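Local coordinates for protein type III effector HopA1 (Pseudomonas syringae pv. tomato str. DC3000, PDB 4RSX) that is the C-terminal part of a type III effector, which the bacterium probably delivers into plant cells, where its molecular activity is not established, at residues S10-A15 against A236-S241; K16-M21 against M27-I32. One frame throughout, in Å; residues are numbered along the deposited sequence.

How the interactions relate
Both interactions hold helix 2-19, against different partners on the same side of the chain's centre. Interaction 1 brings in helix 234-245, close to the C-terminus, and is largely buried: one leucine meets two rings and an alanine methyl. Interaction 2 joins the end of helix 2-19 to the next helix, 26-35, and is only partly buried; beside an alanine-isoleucine core, it sets a methionine and a glutamine against the partner helix at its more exposed margins. Neither contact has a hydrogen bond between its own segments. Between them stands Trp14, whose NE1 probably hydrogen-bonds to Ile29 O at 3.0 Å, tying segment 10-15 to helix 26-35.

Interaction 1 of 2, residues S10-A15 against A236-S241; sequences SFHEWA and ARLKLS
Leu238 enters the angle between Phe11, His12 and Ala15, and its two methyl branches make every side-chain contact between the segments. The apolar contacts come first. Leu238 CD2 lies by the outer end of the Phe11 ring, 3.7 Å from CE2 and 4.0 Å from CZ, and the leucine runs past the ring in the opposite direction. Ala15, one turn further along the helix, closes the angle with its methyl group: Ala15 CB is 3.6 Å from Leu238 CD1 and 3.8 Å from Leu238 CD2, so it touches both branches. The second kind of contact joins an apolar methyl to a polar ring. Leu238 CD1 sits 3.4 Å from His12 ND1, a close van der Waals approach with the two side chains crossing at about a right angle. His12 starts off to one side, but with CG anti to its own backbone nitrogen (chi1 -173°) the imidazole swings round to the leucine.

The backbones stay well apart. The short helical axes come no closer than 11.4 Å, with 114° between their N-to-C directions, and the leucine bridges much of that gap. The contact is thus a steep crossing of two helices from the two ends of the chain, made by a single inserted side chain.

Around it the packing continues in both helices: Phe11 also touches Leu242, His12 touches Leu235, and Ala15 touches Phe234, all on helix 234-245. Behind them lies helix 215-228, where Ile223 packs on Phe11 and Val222 O accepts a hydrogen bond from Ser241 OG, so helix 2-19 lies with one face on a pair of helices that are themselves bonded together.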
loop_
_atom_site.group_PDB
_atom_site.type_symbol
_atom_site.label_atom_id
_atom_site.label_comp_id
_atom_site.label_asym_id
_atom_site.label_seq_id
_atom_site.Cartn_x
_atom_site.Cartn_y
_atom_site.Cartn_z
ATOM N N SER A 10 16.363 -4.002 5.644
ATOM C CA SER A 10 15.219 -3.708 6.533
ATOM C C SER A 10 14.380 -4.971 6.739
ATOM O O SER A 10 13.814 -5.184 7.806
ATOM C CB SER A 10 14.338 -2.581 5.979
ATOM O OG SER A 10 13.541 -3.042 4.887
ATOM N N PHE A 11 14.315 -5.806 5.707
ATOM C CA PHE A 11 13.681 -7.116 5.805
ATOM C C PHE A 11 14.446 -8.004 6.784
ATOM O O PHE A 11 13.850 -8.666 7.641
ATOM C CB PHE A 11 13.631 -7.766 4.418
ATOM C CG PHE A 11 13.029 -9.154 4.404
ATOM C CD1 PHE A 11 11.690 -9.350 4.703
ATOM C CD2 PHE A 11 13.807 -10.257 4.083
ATOM C CE1 PHE A 11 11.127 -10.627 4.688
ATOM C CE2 PHE A 11 13.252 -11.543 4.068
ATOM C CZ PHE A 11 11.907 -11.721 4.372
ATOM N N HIS A 12 15.768 -8.014 6.667
ATOM C CA HIS A 12 16.584 -8.827 7.565
ATOM C C HIS A 12 16.460 -8.391 9.036
ATOM O O HIS A 12 16.341 -9.229 9.932
ATOM C CB HIS A 12 18.051 -8.833 7.117
ATOM C CG HIS A 12 18.909 -9.774 7.899
ATOM N ND1 HIS A 12 19.159 -11.068 7.496
ATOM C CD2 HIS A 12 19.559 -9.617 9.079
ATOM C CE1 HIS A 12 19.939 -11.662 8.382
ATOM N NE2 HIS A 12 20.195 -10.805 9.352
ATOM N N GLU A 13 16.477 -7.084 9.282
ATOM C CA GLU A 13 16.254 -6.566 10.641
ATOM C C GLU A 13 14.933 -7.057 11.257
ATOM O O GLU A 13 14.902 -7.545 12.395
ATOM C CB GLU A 13 16.299 -5.031 10.658
ATOM C CG GLU A 13 15.978 -4.439 12.038
ATOM C CD GLU A 13 16.930 -4.940 13.124
ATOM O OE1 GLU A 13 18.108 -5.206 12.806
ATOM O OE2 GLU A 13 16.507 -5.076 14.299
ATOM N N TRP A 14 13.851 -6.913 10.485
ATOM C CA TRP A 14 12.521 -7.397 10.852
ATOM C C TRP A 14 12.623 -8.865 11.268
ATOM O O TRP A 14 12.122 -9.270 12.332
ATOM C CB TRP A 14 11.598 -7.245 9.628
ATOM C CG TRP A 14 10.181 -7.737 9.785
ATOM C CD1 TRP A 14 9.581 -8.184 10.929
ATOM C CD2 TRP A 14 9.176 -7.815 8.750
ATOM N NE1 TRP A 14 8.275 -8.536 10.669
ATOM C CE2 TRP A 14 8.003 -8.319 9.346
ATOM C CE3 TRP A 14 9.166 -7.503 7.381
ATOM C CZ2 TRP A 14 6.819 -8.526 8.617
ATOM C CZ3 TRP A 14 7.992 -7.713 6.657
ATOM C CH2 TRP A 14 6.833 -8.222 7.279
ATOM N N ALA A 15 13.285 -9.644 10.411
ATOM C CA ALA A 15 13.451 -11.076 10.604
ATOM C C ALA A 15 14.240 -11.389 11.882
ATOM O O ALA A 15 13.936 -12.367 12.569
ATOM C CB ALA A 15 14.128 -11.687 9.387
ATOM N N ALA A 236 20.953 -17.233 4.923
ATOM C CA ALA A 236 20.680 -18.109 3.784
ATOM C C ALA A 236 19.241 -18.656 3.800
ATOM O O ALA A 236 18.628 -18.834 2.744
ATOM C CB ALA A 236 21.692 -19.252 3.731
ATOM N N ARG A 237 18.705 -18.928 4.986
ATOM C CA ARG A 237 17.327 -19.422 5.086
ATOM C C ARG A 237 16.310 -18.370 4.612
ATOM O O ARG A 237 15.408 -18.683 3.849
ATOM C CB ARG A 237 17.016 -19.925 6.506
ATOM C CG ARG A 237 17.675 -21.281 6.857
ATOM C CD ARG A 237 17.300 -21.756 8.260
ATOM N NE ARG A 237 18.165 -21.207 9.305
ATOM C CZ ARG A 237 17.727 -20.719 10.466
ATOM N NH1 ARG A 237 18.588 -20.248 11.362
ATOM N NH2 ARG A 237 16.428 -20.696 10.737
ATOM N N LEU A 238 16.500 -17.118 5.024
ATOM C CA LEU A 238 15.696 -16.001 4.525
ATOM C C LEU A 238 15.706 -15.896 3.002
ATOM O O LEU A 238 14.647 -15.829 2.366
ATOM C CB LEU A 238 16.208 -14.692 5.108
ATOM C CG LEU A 238 15.730 -14.413 6.524
ATOM C CD1 LEU A 238 16.506 -13.244 7.140
ATOM C CD2 LEU A 238 14.242 -14.130 6.509
ATOM N N LYS A 239 16.903 -15.866 2.425
ATOM C CA LYS A 239 17.052 -15.806 0.979
ATOM C C LYS A 239 16.423 -17.012 0.299
ATOM O O LYS A 239 15.775 -16.879 -0.741
ATOM C CB LYS A 239 18.530 -15.689 0.603
ATOM C CG LYS A 239 19.149 -14.374 1.061
ATOM C CD LYS A 239 20.516 -14.142 0.409
ATOM C CE LYS A 239 21.075 -12.770 0.779
ATOM N NZ LYS A 239 20.478 -11.683 -0.031
ATOM N N LEU A 240 16.606 -18.190 0.884
ATOM C CA LEU A 240 15.995 -19.401 0.336
ATOM C C LEU A 240 14.479 -19.335 0.459
ATOM O O LEU A 240 13.766 -19.697 -0.465
ATOM C CB LEU A 240 16.497 -20.634 1.072
ATOM C CG LEU A 240 16.795 -21.885 0.255
ATOM C CD1 LEU A 240 15.554 -22.370 -0.488
ATOM C CD2 LEU A 240 17.960 -21.629 -0.709
ATOM N N SER A 241 13.989 -18.881 1.609
ATOM C CA SER A 241 12.553 -18.730 1.812
ATOM C C SER A 241 11.947 -17.707 0.851
ATOM O O SER A 241 10.825 -17.908 0.358
ATOM C CB SER A 241 12.242 -18.363 3.260
ATOM O OG SER A 241 10.848 -18.122 3.437
#

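Interaction 2 of 2, residues K16-M21 against M27-I32; sequences KQAEAM and MDIYKI
Ala18 and Ile29 meet where two consecutive helices, 2-19 and 26-35, are joined as a helix-loop-helix unit. Ala18 CB is 3.8 Å from Ile29 CG1, and the small methyl lets the backbones draw close, with the CA atoms of Ala18 and Ile29 only 5.6 Å apart. Ile32, one turn on, offers its two branches to different neighbours. Ile32 CG1 stands anti to the carbonyl carbon (chi1 -57°) and carries CD1 to the helix backbone, 4.0 Å from Ala18 N, while Ile32 CG2 lies 3.5 Å from Gln17 OE1 at the exposed margin.

On the loop side Met21 reaches across. Met21 SD passes Ile32 CD1 at 4.1 Å, the two side chains running in opposite senses, and a bend at the last torsion (chi3 66°) lays Met21 CE 3.7 Å from Asp28 CB. The methyl sits over the base of the aspartate, nearest CB, and also borders its carboxylate carbon. All these cross-contacts are van der Waals in kind.

Further out, polar bonds and a third helix position the groups. Gln17 NE2 is hydrogen-bonded to Glu13 OE2 one turn earlier, which helps to place the amide beside Ile32. Ile29 also packs on Ala220 and Ser224 of helix 215-228, so its side chain is shared between two helices. At the start of helix 26-35, Asp28 N is hydrogen-bonded to Ser25 OG.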
loop_
_atom_site.group_PDB
_atom_site.type_symbol
_atom_site.label_atom_id
_atom_site.label_comp_id
_atom_site.label_asym_id
_atom_site.label_seq_id
_atom_site.Cartn_x
_atom_site.Cartn_y
_atom_site.Cartn_z
ATOM N N LYS A 16 15.244 -10.571 12.197
ATOM C CA LYS A 16 16.029 -10.777 13.424
ATOM C C LYS A 16 15.192 -10.516 14.670
ATOM O O LYS A 16 15.290 -11.245 15.661
ATOM C CB LYS A 16 17.279 -9.896 13.447
ATOM C CG LYS A 16 18.264 -10.182 12.335
ATOM C CD LYS A 16 18.626 -11.673 12.269
ATOM C CE LYS A 16 19.767 -12.057 13.209
ATOM N NZ LYS A 16 20.426 -13.342 12.769
ATOM N N GLN A 17 14.351 -9.489 14.614
ATOM C CA GLN A 17 13.434 -9.225 15.724
ATOM C C GLN A 17 12.431 -10.365 15.893
ATOM O O GLN A 17 12.075 -10.712 17.017
ATOM C CB GLN A 17 12.716 -7.883 15.541
ATOM C CG GLN A 17 13.659 -6.714 15.322
ATOM C CD GLN A 17 12.919 -5.393 15.205
ATOM O OE1 GLN A 17 11.743 -5.290 15.573
ATOM N NE2 GLN A 17 13.606 -4.370 14.694
ATOM N N ALA A 18 11.975 -10.950 14.782
ATOM C CA ALA A 18 11.090 -12.112 14.871
ATOM C C ALA A 18 11.848 -13.269 15.495
ATOM O O ALA A 18 11.309 -14.017 16.312
ATOM C CB ALA A 18 10.544 -12.521 13.477
ATOM N N GLU A 19 13.104 -13.416 15.088
ATOM C CA GLU A 19 13.922 -14.542 15.515
ATOM C C GLU A 19 14.226 -14.447 17.002
ATOM O O GLU A 19 14.440 -15.459 17.657
ATOM C CB GLU A 19 15.226 -14.568 14.734
ATOM C CG GLU A 19 16.114 -15.741 15.078
ATOM C CD GLU A 19 17.451 -15.672 14.387
ATOM O OE1 GLU A 19 17.955 -14.544 14.179
ATOM O OE2 GLU A 19 17.999 -16.745 14.047
ATOM N N ALA A 20 14.233 -13.228 17.533
ATOM C CA ALA A 20 14.510 -13.025 18.955
ATOM C C ALA A 20 13.326 -13.420 19.844
ATOM O O ALA A 20 13.481 -13.579 21.052
ATOM C CB ALA A 20 14.923 -11.580 19.222
ATOM N N MET A 21 12.146 -13.576 19.253
ATOM C CA MET A 21 10.964 -13.940 20.033
ATOM C C MET A 21 10.890 -15.440 20.292
ATOM O O MET A 21 11.568 -16.232 19.618
ATOM C CB MET A 21 9.699 -13.493 19.321
ATOM C CG MET A 21 9.612 -12.011 19.113
ATOM S SD MET A 21 8.164 -11.602 18.113
ATOM C CE MET A 21 6.852 -12.107 19.242
ATOM N N MET A 27 1.202 -14.116 13.014
ATOM C CA MET A 27 0.627 -12.857 13.489
ATOM C C MET A 27 1.615 -12.025 14.323
ATOM O O MET A 27 1.666 -10.793 14.189
ATOM C CB MET A 27 -0.648 -13.123 14.293
ATOM C CG MET A 27 -1.479 -11.886 14.575
ATOM S SD MET A 27 -2.052 -11.091 13.056
ATOM C CE MET A 27 -2.851 -12.462 12.233
ATOM N N ASP A 28 2.397 -12.690 15.171
ATOM C CA ASP A 28 3.433 -12.000 15.937
ATOM C C ASP A 28 4.385 -11.297 14.978
ATOM O O ASP A 28 4.642 -10.092 15.101
ATOM C CB ASP A 28 4.237 -12.990 16.785
ATOM C CG ASP A 28 3.457 -13.519 17.960
ATOM O OD1 ASP A 28 2.589 -12.778 18.474
ATOM O OD2 ASP A 28 3.718 -14.676 18.364
ATOM N N ILE A 29 4.890 -12.065 14.015
ATOM C CA ILE A 29 5.819 -11.545 13.030
ATOM C C ILE A 29 5.188 -10.366 12.308
ATOM O O ILE A 29 5.828 -9.334 12.115
ATOM C CB ILE A 29 6.242 -12.645 12.044
ATOM C CG1 ILE A 29 6.970 -13.753 12.814
ATOM C CG2 ILE A 29 7.101 -12.069 10.920
ATOM C CD1 ILE A 29 7.197 -15.015 12.025
ATOM N N TYR A 30 3.911 -10.508 11.965
ATOM C CA TYR A 30 3.162 -9.467 11.268
ATOM C C TYR A 30 2.983 -8.172 12.092
ATOM O O TYR A 30 3.021 -7.057 11.538
ATOM C CB TYR A 30 1.804 -10.037 10.846
ATOM C CG TYR A 30 0.891 -9.043 10.186
ATOM C CD1 TYR A 30 1.263 -8.408 9.005
ATOM C CD2 TYR A 30 -0.355 -8.745 10.733
ATOM C CE1 TYR A 30 0.424 -7.494 8.387
ATOM C CE2 TYR A 30 -1.209 -7.834 10.122
ATOM C CZ TYR A 30 -0.816 -7.215 8.946
ATOM O OH TYR A 30 -1.656 -6.302 8.342
ATOM N N LYS A 31 2.778 -8.313 13.404
ATOM C CA LYS A 31 2.566 -7.137 14.251
ATOM C C LYS A 31 3.788 -6.222 14.298
ATOM O O LYS A 31 3.640 -5.013 14.455
ATOM C CB LYS A 31 2.130 -7.536 15.662
ATOM C CG LYS A 31 0.666 -8.002 15.748
ATOM C CD LYS A 31 0.293 -8.418 17.182
ATOM C CE LYS A 31 -1.135 -8.958 17.251
ATOM N NZ LYS A 31 -1.377 -9.764 18.486
ATOM N N ILE A 32 4.983 -6.795 14.149
ATOM C CA ILE A 32 6.201 -5.986 14.050
ATOM C C ILE A 32 6.147 -5.034 12.847
ATOM O O ILE A 32 6.535 -3.870 12.954
ATOM C CB ILE A 32 7.473 -6.849 13.964
ATOM C CG1 ILE A 32 7.565 -7.794 15.168
ATOM C CG2 ILE A 32 8.706 -5.961 13.897
ATOM C CD1 ILE A 32 8.567 -8.914 14.978
#